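Local coordinates for ankyrin repeat domain protein (Legionella pneumophila subsp. pneumophila, PDB 6MCA) that is a bacterial effector with ankyrin repeats and a cysteine protease-like region, which probably acts in the host cell by interacting with LARP7 of the 7SK snRNP complex, at residues P404-L418 with I436-L449. Sequence-based numbering, arbitrary orientation.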
loop_
_atom_site.group_PDB
_atom_site.type_symbol
_atom_site.label_atom_id
_atom_site.label_comp_id
_atom_site.label_asym_id
_atom_site.label_seq_id
_atom_site.Cartn_x
_atom_site.Cartn_y
_atom_site.Cartn_z
ATOM N N PRO A 404 23.425 -8.267 11.115
ATOM C CA PRO A 404 23.112 -9.707 11.054
ATOM C C PRO A 404 21.623 -10.015 11.027
ATOM O O PRO A 404 21.191 -10.885 10.260
ATOM C CB PRO A 404 23.786 -10.259 12.319
ATOM C CG PRO A 404 24.910 -9.323 12.574
ATOM C CD PRO A 404 24.405 -7.966 12.176
ATOM N N GLU A 405 20.821 -9.323 11.839
ATOM C CA GLU A 405 19.387 -9.598 11.868
ATOM C C GLU A 405 18.713 -9.178 10.566
ATOM O O GLU A 405 17.897 -9.926 10.009
ATOM C CB GLU A 405 18.742 -8.891 13.060
ATOM C CG GLU A 405 19.304 -9.313 14.411
ATOM C CD GLU A 405 20.431 -8.414 14.883
ATOM O OE1 GLU A 405 20.387 -7.200 14.587
ATOM O OE2 GLU A 405 21.357 -8.918 15.552
ATOM N N ARG A 406 19.037 -7.983 10.065
ATOM C CA ARG A 406 18.495 -7.563 8.779
ATOM C C ARG A 406 19.000 -8.451 7.650
ATOM O O ARG A 406 18.268 -8.697 6.686
ATOM C CB ARG A 406 18.839 -6.097 8.516
ATOM C CG ARG A 406 18.306 -5.151 9.581
ATOM C CD ARG A 406 18.070 -3.752 9.036
ATOM N NE ARG A 406 19.198 -3.265 8.248
ATOM C CZ ARG A 406 19.154 -3.040 6.939
ATOM N NH1 ARG A 406 18.034 -3.257 6.264
ATOM N NH2 ARG A 406 20.230 -2.596 6.304
ATOM N N LYS A 407 20.233 -8.952 7.757
ATOM C CA LYS A 407 20.726 -9.912 6.774
ATOM C C LYS A 407 19.899 -11.190 6.792
ATOM O O LYS A 407 19.564 -11.734 5.734
ATOM C CB LYS A 407 22.198 -10.228 7.036
ATOM C CG LYS A 407 23.181 -9.239 6.434
ATOM C CD LYS A 407 24.567 -9.855 6.320
ATOM C CE LYS A 407 25.620 -8.804 6.011
ATOM N NZ LYS A 407 26.934 -9.421 5.683
ATOM N N ALA A 408 19.559 -11.684 7.987
ATOM C CA ALA A 408 18.716 -12.872 8.083
ATOM C C ALA A 408 17.339 -12.621 7.482
ATOM O O ALA A 408 16.796 -13.474 6.767
ATOM C CB ALA A 408 18.591 -13.311 9.542
ATOM N N SER A 409 16.762 -11.448 7.754
ATOM C CA SER A 409 15.456 -11.114 7.190
ATOM C C SER A 409 15.512 -11.062 5.664
ATOM O O SER A 409 14.641 -11.614 4.976
ATOM C CB SER A 409 14.969 -9.781 7.757
ATOM O OG SER A 409 13.797 -9.345 7.093
ATOM N N ILE A 410 16.535 -10.402 5.119
ATOM C CA ILE A 410 16.665 -10.285 3.671
ATOM C C ILE A 410 16.897 -11.653 3.040
ATOM O O ILE A 410 16.367 -11.951 1.964
ATOM C CB ILE A 410 17.788 -9.292 3.319
ATOM C CG1 ILE A 410 17.392 -7.875 3.744
ATOM C CG2 ILE A 410 18.100 -9.330 1.831
ATOM C CD1 ILE A 410 18.508 -6.861 3.624
ATOM N N ALA A 411 17.680 -12.511 3.701
ATOM C CA ALA A 411 17.896 -13.857 3.182
ATOM C C ALA A 411 16.601 -14.659 3.180
ATOM O O ALA A 411 16.337 -15.415 2.239
ATOM C CB ALA A 411 18.972 -14.569 4.001
ATOM N N ALA A 412 15.781 -14.504 4.223
ATOM C CA ALA A 412 14.483 -15.174 4.242
ATOM C C ALA A 412 13.597 -14.688 3.101
ATOM O O ALA A 412 12.922 -15.489 2.443
ATOM C CB ALA A 412 13.798 -14.953 5.589
ATOM N N ILE A 413 13.592 -13.377 2.849
ATOM C CA ILE A 413 12.787 -12.836 1.753
ATOM C C ILE A 413 13.267 -13.381 0.412
ATOM O O ILE A 413 12.461 -13.774 -0.445
ATOM C CB ILE A 413 12.811 -11.296 1.781
ATOM C CG1 ILE A 413 12.209 -10.776 3.087
ATOM C CG2 ILE A 413 12.059 -10.727 0.587
ATOM C CD1 ILE A 413 12.393 -9.288 3.292
ATOM N N LEU A 414 14.587 -13.413 0.207
ATOM C CA LEU A 414 15.132 -13.916 -1.052
ATOM C C LEU A 414 14.820 -15.396 -1.234
ATOM O O LEU A 414 14.502 -15.840 -2.345
ATOM C CB LEU A 414 16.641 -13.678 -1.108
ATOM C CG LEU A 414 17.120 -12.223 -1.084
ATOM C CD1 LEU A 414 18.641 -12.158 -1.068
ATOM C CD2 LEU A 414 16.557 -11.443 -2.259
ATOM N N GLY A 415 14.905 -16.177 -0.155
ATOM C CA GLY A 415 14.545 -17.582 -0.242
ATOM C C GLY A 415 13.077 -17.782 -0.559
ATOM O O GLY A 415 12.713 -18.688 -1.315
ATOM N N GLY A 416 12.213 -16.942 0.015
ATOM C CA GLY A 416 10.805 -16.994 -0.342
ATOM C C GLY A 416 10.581 -16.724 -1.817
ATOM O O GLY A 416 9.839 -17.447 -2.490
ATOM N N ILE A 417 11.224 -15.675 -2.338
ATOM C CA ILE A 417 11.150 -15.384 -3.772
ATOM C C ILE A 417 11.569 -16.607 -4.579
ATOM O O ILE A 417 10.841 -17.073 -5.464
ATOM C CB ILE A 417 12.021 -14.166 -4.126
ATOM C CG1 ILE A 417 11.532 -12.911 -3.405
ATOM C CG2 ILE A 417 12.040 -13.948 -5.635
ATOM C CD1 ILE A 417 12.332 -11.672 -3.751
ATOM N N LEU A 418 12.747 -17.150 -4.262
ATOM C CA LEU A 418 13.304 -18.260 -5.032
ATOM C C LEU A 418 12.378 -19.471 -5.018
ATOM O O LEU A 418 12.122 -20.083 -6.061
ATOM C CB LEU A 418 14.682 -18.629 -4.481
ATOM C CG LEU A 418 15.332 -19.911 -5.007
ATOM C CD1 LEU A 418 15.586 -19.818 -6.504
ATOM C CD2 LEU A 418 16.621 -20.201 -4.253
ATOM N N ILE A 436 19.839 -14.556 -6.666
ATOM C CA ILE A 436 19.523 -14.912 -5.284
ATOM C C ILE A 436 20.519 -15.933 -4.744
ATOM O O ILE A 436 20.982 -15.828 -3.600
ATOM C CB ILE A 436 18.074 -15.426 -5.193
ATOM C CG1 ILE A 436 17.090 -14.298 -5.510
ATOM C CG2 ILE A 436 17.796 -16.009 -3.818
ATOM C CD1 ILE A 436 15.724 -14.783 -5.939
ATOM N N LEU A 437 20.863 -16.940 -5.551
ATOM C CA LEU A 437 21.793 -17.975 -5.125
ATOM C C LEU A 437 23.193 -17.428 -4.902
ATOM O O LEU A 437 23.972 -18.047 -4.170
ATOM C CB LEU A 437 21.835 -19.103 -6.155
ATOM C CG LEU A 437 20.593 -19.997 -6.214
ATOM C CD1 LEU A 437 20.692 -20.978 -7.374
ATOM C CD2 LEU A 437 20.390 -20.725 -4.897
ATOM N N ASN A 438 23.533 -16.292 -5.521
ATOM C CA ASN A 438 24.783 -15.626 -5.166
ATOM C C ASN A 438 24.873 -15.358 -3.667
ATOM O O ASN A 438 25.969 -15.376 -3.097
ATOM C CB ASN A 438 24.924 -14.316 -5.942
ATOM C CG ASN A 438 25.876 -14.433 -7.111
ATOM O OD1 ASN A 438 26.309 -15.528 -7.469
ATOM N ND2 ASN A 438 26.213 -13.299 -7.714
ATOM N N ILE A 439 23.738 -15.120 -3.018
ATOM C CA ILE A 439 23.696 -14.840 -1.589
ATOM C C ILE A 439 23.345 -16.084 -0.780
ATOM O O ILE A 439 23.950 -16.337 0.262
ATOM C CB ILE A 439 22.701 -13.694 -1.305
ATOM C CG1 ILE A 439 23.225 -12.376 -1.880
ATOM C CG2 ILE A 439 22.432 -13.565 0.188
ATOM C CD1 ILE A 439 22.286 -11.208 -1.680
ATOM N N LEU A 440 22.378 -16.875 -1.249
ATOM C CA LEU A 440 21.915 -18.020 -0.471
ATOM C C LEU A 440 22.899 -19.183 -0.455
ATOM O O LEU A 440 22.653 -20.164 0.253
ATOM C CB LEU A 440 20.561 -18.501 -0.994
ATOM C CG LEU A 440 19.378 -17.599 -0.647
ATOM C CD1 LEU A 440 18.066 -18.288 -0.981
ATOM C CD2 LEU A 440 19.427 -17.208 0.822
ATOM N N ILE A 441 23.997 -19.101 -1.208
ATOM C CA ILE A 441 24.994 -20.167 -1.206
ATOM C C ILE A 441 26.110 -19.912 -0.197
ATOM O O ILE A 441 26.795 -20.865 0.209
ATOM C CB ILE A 441 25.521 -20.362 -2.642
ATOM C CG1 ILE A 441 24.598 -21.322 -3.383
ATOM C CG2 ILE A 441 26.962 -20.867 -2.688
ATOM C CD1 ILE A 441 24.479 -22.680 -2.717
ATOM N N LEU A 442 26.280 -18.668 0.253
ATOM C CA LEU A 442 27.214 -18.363 1.329
ATOM C C LEU A 442 27.021 -19.326 2.494
ATOM O O LEU A 442 25.905 -19.758 2.795
ATOM C CB LEU A 442 27.021 -16.922 1.807
ATOM C CG LEU A 442 27.142 -15.825 0.749
ATOM C CD1 LEU A 442 26.789 -14.465 1.337
ATOM C CD2 LEU A 442 28.540 -15.814 0.155
ATOM N N ASP A 443 28.132 -19.671 3.148
ATOM C CA ASP A 443 28.083 -20.677 4.202
ATOM C C ASP A 443 27.234 -20.223 5.382
ATOM O O ASP A 443 26.581 -21.051 6.029
ATOM C CB ASP A 443 29.502 -21.014 4.664
ATOM C CG ASP A 443 30.378 -21.518 3.532
ATOM O OD1 ASP A 443 29.916 -22.382 2.758
ATOM O OD2 ASP A 443 31.525 -21.041 3.409
ATOM N N GLU A 444 27.217 -18.922 5.672
ATOM C CA GLU A 444 26.499 -18.406 6.830
ATOM C C GLU A 444 24.994 -18.307 6.609
ATOM O O GLU A 444 24.266 -17.996 7.559
ATOM C CB GLU A 444 27.053 -17.032 7.217
ATOM C CG GLU A 444 26.827 -16.646 8.672
ATOM C CD GLU A 444 27.313 -15.244 8.986
ATOM O OE1 GLU A 444 28.025 -14.658 8.144
ATOM O OE2 GLU A 444 26.978 -14.726 10.073
ATOM N N TYR A 445 24.506 -18.564 5.394
ATOM C CA TYR A 445 23.086 -18.434 5.104
ATOM C C TYR A 445 22.520 -19.608 4.319
ATOM O O TYR A 445 21.300 -19.668 4.118
ATOM C CB TYR A 445 22.822 -17.118 4.359
ATOM C CG TYR A 445 23.121 -15.924 5.233
ATOM C CD1 TYR A 445 22.182 -15.453 6.139
ATOM C CD2 TYR A 445 24.361 -15.300 5.188
ATOM C CE1 TYR A 445 22.458 -14.376 6.958
ATOM C CE2 TYR A 445 24.646 -14.224 6.003
ATOM C CZ TYR A 445 23.691 -13.766 6.885
ATOM O OH TYR A 445 23.970 -12.694 7.702
ATOM N N TYR A 446 23.365 -20.558 3.908
ATOM C CA TYR A 446 22.888 -21.772 3.252
ATOM C C TYR A 446 21.749 -22.428 4.020
ATOM O O TYR A 446 20.908 -23.108 3.418
ATOM C CB TYR A 446 24.046 -22.761 3.084
ATOM C CG TYR A 446 23.716 -23.959 2.220
ATOM C CD1 TYR A 446 23.660 -23.849 0.838
ATOM C CD2 TYR A 446 23.457 -25.200 2.790
ATOM C CE1 TYR A 446 23.359 -24.940 0.045
ATOM C CE2 TYR A 446 23.154 -26.296 2.004
ATOM C CZ TYR A 446 23.106 -26.160 0.633
ATOM O OH TYR A 446 22.804 -27.251 -0.151
ATOM N N TYR A 447 21.697 -22.223 5.344
ATOM C CA TYR A 447 20.653 -22.842 6.156
ATOM C C TYR A 447 19.271 -22.573 5.583
ATOM O O TYR A 447 18.414 -23.466 5.580
ATOM C CB TYR A 447 20.746 -22.371 7.612
ATOM C CG TYR A 447 20.475 -20.900 7.874
ATOM C CD1 TYR A 447 21.516 -19.984 7.916
ATOM C CD2 TYR A 447 19.187 -20.439 8.125
ATOM C CE1 TYR A 447 21.283 -18.644 8.173
ATOM C CE2 TYR A 447 18.944 -19.097 8.382
ATOM C CZ TYR A 447 19.998 -18.206 8.405
ATOM O OH TYR A 447 19.768 -16.872 8.660
ATOM N N VAL A 448 19.048 -21.364 5.050
ATOM C CA VAL A 448 17.778 -21.069 4.384
ATOM C C VAL A 448 17.448 -22.176 3.392
ATOM O O VAL A 448 16.483 -22.933 3.572
ATOM C CB VAL A 448 17.826 -19.692 3.697
ATOM C CG1 VAL A 448 16.567 -19.467 2.871
ATOM C CG2 VAL A 448 17.986 -18.588 4.728
ATOM N N LEU A 449 18.281 -22.311 2.354
ATOM C CA LEU A 449 18.091 -23.386 1.388
ATOM C C LEU A 449 17.945 -24.727 2.090
ATOM O O LEU A 449 17.025 -25.498 1.784
ATOM C CB LEU A 449 19.255 -23.418 0.398
ATOM C CG LEU A 449 19.198 -22.382 -0.725
ATOM C CD1 LEU A 449 20.457 -22.445 -1.576
ATOM C CD2 LEU A 449 17.956 -22.579 -1.581
#
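Leu440 pushes both its methyls against the backbone of helix 404-418: CD1 rests 3.7 Å from Gly415 CA, and CD2 comes close to the carbonyl of Ala411. It is a knob in the hole formed by Ala411, Leu414, Gly415 and Leu418. The reciprocal knob is Leu418, whose CG stands anti to the backbone N (chi1 170°), placing the side chain among Ile436, Leu437, Leu440 and Leu449; its CB faces Ile436 CG2 and its CD2 meets the three leucines. Leu418 CD2 lies 3.8 Å from Leu449 CD2, the two side chains crossing at about a right angle. Ile436 uses two branches, CG2 against Leu414 CB at 3.8 Å and CD1 against Ile417 CG2, also at 3.8 Å. This is knobs-into-holes packing in the helical C-terminal part of the chain, where helices 427-440 and 447-458, joined by a short turn, both lie against helix 404-421; the axes of the segments 404-418 and 436-440 come within 10.0 Å, their N-to-C directions 134° apart. Helix 373-399 closes over the same apolar cluster, its Leu392 touching both Leu414 and Ile436. Beyond the turn, Val448 lies over Ala411 and Gly415, with CG1 4.2 Å from Gly415 CA. Tyr445 lays its ring obliquely to Ala411, CD1 4.0 Å from the CB, and its hydroxyl end runs across the aliphatic part of Lys407. Phe399 meets the Tyr445 ring edge-to-face and takes the Lys407 ammonium in a cation-pi contact.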